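Local coordinates for protein HslVU complex proteolytic subunit, putative (Trypanosoma brucei brucei, PDB 4HNZ) that forms the proteolytic core of a mitochondrial proteasome-like complex, hydrolysing proteins that its partner HslU unfolds and feeds in, and acts in mitochondrial DNA replication by controlling helicase PIF2 levels, at residues Thr11-Gly23 against Ser30-Ile44. Sequence-based numbering, arbitrary orientation.
Sequences TVVLLGDRQVTLG and SSACKLRRINDDVVI
K34 reaches D17 and Q19 with its ammonium group: NZ forms a salt bridge with D17 OD1 (2.8 Å), arriving from above the carboxylate plane, and a hydrogen bond to Q19 O (2.8 Å). Its chain, extended beyond CG, runs past D17 O. Q19 N donates to D17 OD2 in an Asx turn; T2 N also bonds OD1 and N164 N bonds OD2. NZ also bonds OG1 of T1, probably the catalytic nucleophile as in other Ntn hydrolases, which places the pair at the likely active site of this fold, whose two β-sheets face each other between helical layers. Between the sheets, with CG anti to the amide nitrogen (chi1 -177°), L14 extends toward V43 and L35, its CD2 packing on V43 CG2 (3.7 Å) and L35 CD2 (4.0 Å). L35 CD1 reaches L14 O (3.6 Å). Backbone bonding is sparse: A32 N donates to R18 O (2.9 Å), and a water that accepts from K34 N (2.7 Å) also lies near D17 O. Beside this, V20 CG2 touches A32 CB (3.5 Å), while the R18 guanidinium, salt-bridged to D168, has S31 O over one face, offset toward the rim, and NH1 beside S31 CB.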
ATOM      1  N   THR A  11     -48.034  13.866  -8.735  1.00 32.86           N
ATOM      2  CA  THR A  11     -46.940  14.792  -8.869  1.00 29.63           C
ATOM      3  C   THR A  11     -45.654  14.060  -8.611  1.00 27.85           C
ATOM      4  O   THR A  11     -45.558  13.247  -7.709  1.00 27.44           O
ATOM      5  CB  THR A  11     -47.073  15.956  -7.890  1.00 29.10           C
ATOM      6  OG1 THR A  11     -48.314  16.629  -8.116  1.00 31.03           O
ATOM      7  CG2 THR A  11     -45.959  16.947  -8.096  1.00 27.60           C
ATOM      8  N   VAL A  12     -44.655  14.336  -9.440  1.00 27.11           N
ATOM      9  CA  VAL A  12     -43.291  13.928  -9.131  1.00 26.42           C
ATOM     10  C   VAL A  12     -42.401  15.181  -9.166  1.00 24.89           C
ATOM     11  O   VAL A  12     -42.527  16.025 -10.065  1.00 24.70           O
ATOM     12  CB  VAL A  12     -42.772  12.803 -10.076  1.00 26.62           C
ATOM     13  CG1 VAL A  12     -42.696  13.263 -11.527  1.00 27.62           C
ATOM     14  CG2 VAL A  12     -41.433  12.307  -9.625  1.00 25.51           C
ATOM     15  N   VAL A  13     -41.519  15.298  -8.195  1.00 22.99           N
ATOM     16  CA  VAL A  13     -40.591  16.403  -8.198  1.00 22.34           C
ATOM     17  C   VAL A  13     -39.180  15.847  -8.202  1.00 20.80           C
ATOM     18  O   VAL A  13     -38.935  14.713  -7.801  1.00 20.17           O
ATOM     19  CB  VAL A  13     -40.801  17.357  -6.997  1.00 23.34           C
ATOM     20  CG1 VAL A  13     -42.243  17.876  -6.943  1.00 24.43           C
ATOM     21  CG2 VAL A  13     -40.460  16.656  -5.694  1.00 23.24           C
ATOM     22  N   LEU A  14     -38.268  16.657  -8.724  1.00 20.94           N
ATOM     23  CA  LEU A  14     -36.861  16.356  -8.813  1.00 19.78           C
ATOM     24  C   LEU A  14     -36.129  17.585  -8.374  1.00 19.00           C
ATOM     25  O   LEU A  14     -36.351  18.666  -8.882  1.00 18.85           O
ATOM     26  CB  LEU A  14     -36.483  15.981 -10.252  1.00 20.58           C
ATOM     27  CG  LEU A  14     -35.026  15.575 -10.456  1.00 20.85           C
ATOM     28  CD1 LEU A  14     -34.731  14.253  -9.782  1.00 20.27           C
ATOM     29  CD2 LEU A  14     -34.670  15.447 -11.953  1.00 21.48           C
ATOM     30  N   LEU A  15     -35.259  17.397  -7.390  1.00 17.74           N
ATOM     31  CA  LEU A  15     -34.558  18.485  -6.810  1.00 17.22           C
ATOM     32  C   LEU A  15     -33.076  18.148  -6.797  1.00 16.07           C
ATOM     33  O   LEU A  15     -32.714  16.994  -6.565  1.00 15.77           O
ATOM     34  CB  LEU A  15     -34.980  18.712  -5.364  1.00 17.54           C
ATOM     35  CG  LEU A  15     -36.210  19.580  -5.161  1.00 19.16           C
ATOM     36  CD1 LEU A  15     -37.424  18.794  -5.634  1.00 19.88           C
ATOM     37  CD2 LEU A  15     -36.383  19.980  -3.692  1.00 19.28           C
ATOM     38  N   GLY A  16     -32.244  19.163  -6.969  1.00 15.35           N
ATOM     39  CA  GLY A  16     -30.797  19.021  -6.851  1.00 15.12           C
ATOM     40  C   GLY A  16     -30.147  20.231  -6.236  1.00 14.82           C
ATOM     41  O   GLY A  16     -30.599  21.350  -6.424  1.00 15.03           O
ATOM     42  N   ASP A  17     -29.087  19.998  -5.510  1.00 14.71           N
ATOM     43  CA  ASP A  17     -28.364  21.120  -4.936  1.00 15.36           C
ATOM     44  C   ASP A  17     -27.492  21.765  -6.032  1.00 16.01           C
ATOM     45  O   ASP A  17     -27.457  21.296  -7.162  1.00 15.54           O
ATOM     46  CB  ASP A  17     -27.566  20.706  -3.701  1.00 14.32           C
ATOM     47  CG  ASP A  17     -26.237  20.106  -4.053  1.00 14.54           C
ATOM     48  OD1 ASP A  17     -26.235  19.040  -4.748  1.00 15.20           O
ATOM     49  OD2 ASP A  17     -25.179  20.684  -3.663  1.00 14.36           O
ATOM     50  N   ARG A  18     -26.714  22.767  -5.638  1.00 16.67           N
ATOM     51  CA  ARG A  18     -25.951  23.525  -6.599  1.00 17.52           C
ATOM     52  C   ARG A  18     -24.472  23.658  -6.279  1.00 16.36           C
ATOM     53  O   ARG A  18     -23.770  24.488  -6.914  1.00 16.78           O
ATOM     54  CB  ARG A  18     -26.595  24.928  -6.788  1.00 19.88           C
ATOM     55  CG  ARG A  18     -28.104  24.929  -7.084  1.00 21.73           C
ATOM     56  CD  ARG A  18     -28.744  26.343  -7.178  1.00 23.81           C
ATOM     57  NE  ARG A  18     -28.934  26.601  -8.596  1.00 28.27           N
ATOM     58  CZ  ARG A  18     -28.573  27.667  -9.291  1.00 30.88           C
ATOM     59  NH1 ARG A  18     -28.059  28.751  -8.718  1.00 34.23           N
ATOM     60  NH2 ARG A  18     -28.766  27.649 -10.572  1.00 31.96           N
ATOM     61  N   GLN A  19     -23.955  22.841  -5.368  1.00 14.91           N
ATOM     62  CA  GLN A  19     -22.545  22.943  -4.973  1.00 14.52           C
ATOM     63  C   GLN A  19     -21.663  22.133  -5.867  1.00 14.34           C
ATOM     64  O   GLN A  19     -21.872  20.972  -6.046  1.00 13.73           O
ATOM     65  CB  GLN A  19     -22.353  22.475  -3.526  1.00 13.86           C
ATOM     66  CG  GLN A  19     -20.942  22.648  -2.984  1.00 13.81           C
ATOM     67  CD  GLN A  19     -20.885  22.314  -1.512  1.00 13.43           C
ATOM     68  OE1 GLN A  19     -21.585  22.925  -0.763  1.00 13.94           O
ATOM     69  NE2 GLN A  19     -20.034  21.384  -1.089  1.00 12.69           N
ATOM     70  N   VAL A  20     -20.592  22.707  -6.371  1.00 15.17           N
ATOM     71  CA  VAL A  20     -19.529  21.899  -6.993  1.00 14.93           C
ATOM     72  C   VAL A  20     -18.283  21.964  -6.134  1.00 15.32           C
ATOM     73  O   VAL A  20     -17.784  23.051  -5.793  1.00 15.36           O
ATOM     74  CB  VAL A  20     -19.181  22.418  -8.389  1.00 15.86           C
ATOM     75  CG1 VAL A  20     -18.030  21.589  -9.009  1.00 15.76           C
ATOM     76  CG2 VAL A  20     -20.412  22.375  -9.307  1.00 15.44           C
ATOM     77  N   THR A  21     -17.754  20.800  -5.819  1.00 15.13           N
ATOM     78  CA  THR A  21     -16.621  20.677  -4.944  1.00 15.55           C
ATOM     79  C   THR A  21     -15.448  20.135  -5.683  1.00 16.05           C
ATOM     80  O   THR A  21     -15.577  19.122  -6.335  1.00 15.58           O
ATOM     81  CB  THR A  21     -16.933  19.682  -3.765  1.00 15.21           C
ATOM     82  OG1 THR A  21     -18.186  20.035  -3.152  1.00 15.21           O
ATOM     83  CG2 THR A  21     -15.821  19.723  -2.699  1.00 15.12           C
ATOM     84  N   LEU A  22     -14.257  20.711  -5.452  1.00 17.02           N
ATOM     85  CA  LEU A  22     -12.992  20.135  -5.910  1.00 17.42           C
ATOM     86  C   LEU A  22     -12.130  19.581  -4.805  1.00 17.84           C
ATOM     87  O   LEU A  22     -12.070  20.113  -3.681  1.00 17.25           O
ATOM     88  CB  LEU A  22     -12.158  21.184  -6.621  1.00 18.42           C
ATOM     89  CG  LEU A  22     -12.870  21.995  -7.698  1.00 18.71           C
ATOM     90  CD1 LEU A  22     -11.945  23.096  -8.229  1.00 19.76           C
ATOM     91  CD2 LEU A  22     -13.382  21.073  -8.805  1.00 18.44           C
ATOM     92  N   GLY A  23     -11.390  18.532  -5.161  1.00 18.91           N
ATOM     93  CA  GLY A  23     -10.457  17.836  -4.273  1.00 20.57           C
ATOM     94  C   GLY A  23     -11.085  17.281  -2.997  1.00 21.34           C
ATOM     95  O   GLY A  23     -10.405  17.092  -1.997  1.00 21.77           O
ATOM     96  N   SER A  30     -21.107  27.616  -6.168  1.00 16.60           N
ATOM     97  CA  SER A  30     -22.275  27.393  -5.346  1.00 16.22           C
ATOM     98  C   SER A  30     -23.622  27.547  -6.091  1.00 16.48           C
ATOM     99  O   SER A  30     -24.657  27.457  -5.484  1.00 15.74           O
ATOM    100  CB  SER A  30     -22.234  28.289  -4.134  1.00 16.56           C
ATOM    101  OG  SER A  30     -22.328  29.647  -4.556  1.00 18.14           O
ATOM    102  N   SER A  31     -23.581  27.769  -7.402  1.00 17.57           N
ATOM    103  CA  SER A  31     -24.761  28.020  -8.202  1.00 18.24           C
ATOM    104  C   SER A  31     -24.781  27.173  -9.461  1.00 19.01           C
ATOM    105  O   SER A  31     -25.221  27.639 -10.491  1.00 19.53           O
ATOM    106  CB  SER A  31     -24.724  29.500  -8.589  1.00 19.18           C
ATOM    107  OG  SER A  31     -23.506  29.776  -9.254  1.00 19.17           O
ATOM    108  N   ALA A  32     -24.280  25.947  -9.402  1.00 19.39           N
ATOM    109  CA  ALA A  32     -24.331  25.060 -10.577  1.00 20.15           C
ATOM    110  C   ALA A  32     -25.673  24.336 -10.679  1.00 21.16           C
ATOM    111  O   ALA A  32     -26.126  23.744  -9.692  1.00 22.37           O
ATOM    112  CB  ALA A  32     -23.238  24.018 -10.484  1.00 18.89           C
ATOM    113  N   CYS A  33     -26.245  24.234 -11.879  1.00 21.94           N
ATOM    114  CA  CYS A  33     -27.483  23.530 -12.051  1.00 22.05           C
ATOM    115  C   CYS A  33     -27.201  22.056 -12.373  1.00 21.72           C
ATOM    116  O   CYS A  33     -26.421  21.741 -13.248  1.00 21.69           O
ATOM    117  CB  CYS A  33     -28.312  24.184 -13.173  1.00 23.80           C
ATOM    118  SG  CYS A  33     -29.993  23.483 -13.179  1.00 26.75           S
ATOM    119  N   LYS A  34     -27.864  21.147 -11.686  1.00 21.40           N
ATOM    120  CA  LYS A  34     -27.584  19.732 -11.868  1.00 21.00           C
ATOM    121  C   LYS A  34     -28.791  18.983 -12.440  1.00 21.50           C
ATOM    122  O   LYS A  34     -28.780  17.755 -12.491  1.00 19.94           O
ATOM    123  CB  LYS A  34     -27.173  19.096 -10.527  1.00 19.86           C
ATOM    124  CG  LYS A  34     -25.908  19.677  -9.962  1.00 18.92           C
ATOM    125  CD  LYS A  34     -25.585  19.102  -8.621  1.00 18.06           C
ATOM    126  CE  LYS A  34     -24.414  19.867  -8.025  1.00 19.24           C
ATOM    127  NZ  LYS A  34     -24.193  19.483  -6.604  1.00 19.28           N
ATOM    128  N   LEU A  35     -29.802  19.727 -12.896  1.00 22.75           N
ATOM    129  CA  LEU A  35     -30.984  19.150 -13.540  1.00 23.34           C
ATOM    130  C   LEU A  35     -31.031  19.559 -14.986  1.00 25.37           C
ATOM    131  O   LEU A  35     -30.587  20.637 -15.338  1.00 26.96           O
ATOM    132  CB  LEU A  35     -32.243  19.642 -12.866  1.00 24.01           C
ATOM    133  CG  LEU A  35     -32.248  19.538 -11.338  1.00 23.94           C
ATOM    134  CD1 LEU A  35     -33.617  19.923 -10.821  1.00 25.09           C
ATOM    135  CD2 LEU A  35     -31.897  18.137 -10.880  1.00 23.99           C
ATOM    136  N   ARG A  36     -31.537  18.699 -15.850  1.00 26.92           N
ATOM    137  CA  ARG A  36     -31.750  19.080 -17.230  1.00 28.83           C
ATOM    138  C   ARG A  36     -33.109  18.594 -17.664  1.00 30.62           C
ATOM    139  O   ARG A  36     -33.573  17.516 -17.248  1.00 31.38           O
ATOM    140  CB  ARG A  36     -30.684  18.485 -18.129  1.00 30.36           C
ATOM    141  CG  ARG A  36     -29.276  19.007 -17.933  1.00 31.44           C
ATOM    142  CD  ARG A  36     -29.096  20.469 -18.332  1.00 34.19           C
ATOM    143  NE  ARG A  36     -27.672  20.853 -18.199  1.00 35.53           N
ATOM    144  CZ  ARG A  36     -27.047  21.159 -17.049  1.00 37.43           C
ATOM    145  NH1 ARG A  36     -27.688  21.170 -15.884  1.00 38.46           N
ATOM    146  NH2 ARG A  36     -25.760  21.465 -17.060  1.00 38.74           N
ATOM    147  N   ARG A  37     -33.759  19.420 -18.442  1.00 32.67           N
ATOM    148  CA  ARG A  37     -34.993  19.082 -19.079  1.00 37.22           C
ATOM    149  C   ARG A  37     -34.536  18.457 -20.395  1.00 37.02           C
ATOM    150  O   ARG A  37     -33.883  19.113 -21.164  1.00 37.05           O
ATOM    151  CB  ARG A  37     -35.750  20.383 -19.334  1.00 41.32           C
ATOM    152  CG  ARG A  37     -37.186  20.246 -19.808  1.00 44.47           C
ATOM    153  CD  ARG A  37     -38.166  20.503 -18.683  1.00 45.62           C
ATOM    154  NE  ARG A  37     -39.428  19.813 -18.923  1.00 46.71           N
ATOM    155  CZ  ARG A  37     -40.392  19.672 -18.023  1.00 47.99           C
ATOM    156  NH1 ARG A  37     -40.274  20.183 -16.798  1.00 48.56           N
ATOM    157  NH2 ARG A  37     -41.486  19.002 -18.344  1.00 51.29           N
ATOM    158  N   ILE A  38     -34.787  17.176 -20.662  1.00 37.36           N
ATOM    159  CA  ILE A  38     -34.399  16.672 -22.004  1.00 39.64           C
ATOM    160  C   ILE A  38     -35.542  16.741 -23.026  1.00 37.93           C
ATOM    161  O   ILE A  38     -35.293  16.786 -24.204  1.00 38.19           O
ATOM    162  CB  ILE A  38     -33.725  15.288 -21.987  1.00 41.26           C
ATOM    163  CG1 ILE A  38     -34.699  14.177 -21.669  1.00 40.72           C
ATOM    164  CG2 ILE A  38     -32.554  15.298 -20.994  1.00 41.24           C
ATOM    165  CD1 ILE A  38     -33.944  12.911 -21.288  1.00 45.76           C
ATOM    166  N   ASN A  39     -36.782  16.672 -22.572  1.00 37.14           N
ATOM    167  CA  ASN A  39     -37.926  17.042 -23.408  1.00 38.71           C
ATOM    168  C   ASN A  39     -39.048  17.421 -22.462  1.00 38.82           C
ATOM    169  O   ASN A  39     -38.808  17.544 -21.260  1.00 38.73           O
ATOM    170  CB  ASN A  39     -38.328  15.922 -24.400  1.00 36.73           C
ATOM    171  CG  ASN A  39     -38.741  14.615 -23.716  1.00 37.24           C
ATOM    172  OD1 ASN A  39     -39.529  14.584 -22.771  1.00 35.61           O
ATOM    173  ND2 ASN A  39     -38.194  13.517 -24.206  1.00 37.85           N
ATOM    174  N   ASP A  40     -40.251  17.566 -22.994  1.00 40.51           N
ATOM    175  CA  ASP A  40     -41.397  17.981 -22.206  1.00 44.11           C
ATOM    176  C   ASP A  40     -41.805  16.995 -21.133  1.00 41.19           C
ATOM    177  O   ASP A  40     -42.451  17.378 -20.162  1.00 41.20           O
ATOM    178  CB  ASP A  40     -42.613  18.201 -23.116  1.00 48.08           C
ATOM    179  CG  ASP A  40     -42.430  19.386 -24.042  1.00 53.38           C
ATOM    180  OD1 ASP A  40     -42.025  20.469 -23.572  1.00 54.61           O
ATOM    181  OD2 ASP A  40     -42.641  19.228 -25.256  1.00 59.88           O
ATOM    182  N   ASP A  41     -41.452  15.736 -21.327  1.00 38.71           N
ATOM    183  CA  ASP A  41     -41.903  14.680 -20.457  1.00 36.99           C
ATOM    184  C   ASP A  41     -40.799  14.145 -19.548  1.00 34.15           C
ATOM    185  O   ASP A  41     -41.084  13.306 -18.732  1.00 32.85           O
ATOM    186  CB  ASP A  41     -42.451  13.519 -21.302  1.00 38.86           C
ATOM    187  CG  ASP A  41     -43.596  13.941 -22.216  1.00 43.28           C
ATOM    188  OD1 ASP A  41     -44.450  14.788 -21.797  1.00 46.94           O
ATOM    189  OD2 ASP A  41     -43.622  13.456 -23.359  1.00 44.74           O
ATOM    190  N   VAL A  42     -39.552  14.579 -19.725  1.00 30.31           N
ATOM    191  CA  VAL A  42     -38.434  13.883 -19.111  1.00 27.26           C
ATOM    192  C   VAL A  42     -37.388  14.854 -18.564  1.00 26.68           C
ATOM    193  O   VAL A  42     -36.901  15.745 -19.266  1.00 26.12           O
ATOM    194  CB  VAL A  42     -37.755  12.906 -20.090  1.00 26.35           C
ATOM    195  CG1 VAL A  42     -36.594  12.244 -19.439  1.00 26.35           C
ATOM    196  CG2 VAL A  42     -38.728  11.852 -20.573  1.00 27.14           C
ATOM    197  N   VAL A  43     -37.079  14.687 -17.286  1.00 25.79           N
ATOM    198  CA  VAL A  43     -36.062  15.503 -16.651  1.00 24.82           C
ATOM    199  C   VAL A  43     -35.044  14.583 -16.025  1.00 23.93           C
ATOM    200  O   VAL A  43     -35.302  13.409 -15.720  1.00 23.32           O
ATOM    201  CB  VAL A  43     -36.647  16.457 -15.592  1.00 25.10           C
ATOM    202  CG1 VAL A  43     -37.613  17.422 -16.204  1.00 26.07           C
ATOM    203  CG2 VAL A  43     -37.381  15.693 -14.500  1.00 25.25           C
ATOM    204  N   ILE A  44     -33.846  15.094 -15.895  1.00 25.28           N
ATOM    205  CA  ILE A  44     -32.741  14.272 -15.419  1.00 26.05           C
ATOM    206  C   ILE A  44     -31.813  15.078 -14.505  1.00 23.94           C
ATOM    207  O   ILE A  44     -31.666  16.281 -14.688  1.00 24.89           O
ATOM    208  CB  ILE A  44     -31.957  13.663 -16.570  1.00 28.08           C
ATOM    209  CG1 ILE A  44     -30.747  12.917 -16.037  1.00 30.77           C
ATOM    210  CG2 ILE A  44     -31.425  14.735 -17.461  1.00 31.52           C
ATOM    211  CD1 ILE A  44     -30.258  11.895 -17.032  1.00 35.10           C
TER
HETATM  212  O   HOH W   1     -29.233  21.874  -9.433  1.00 15.50           O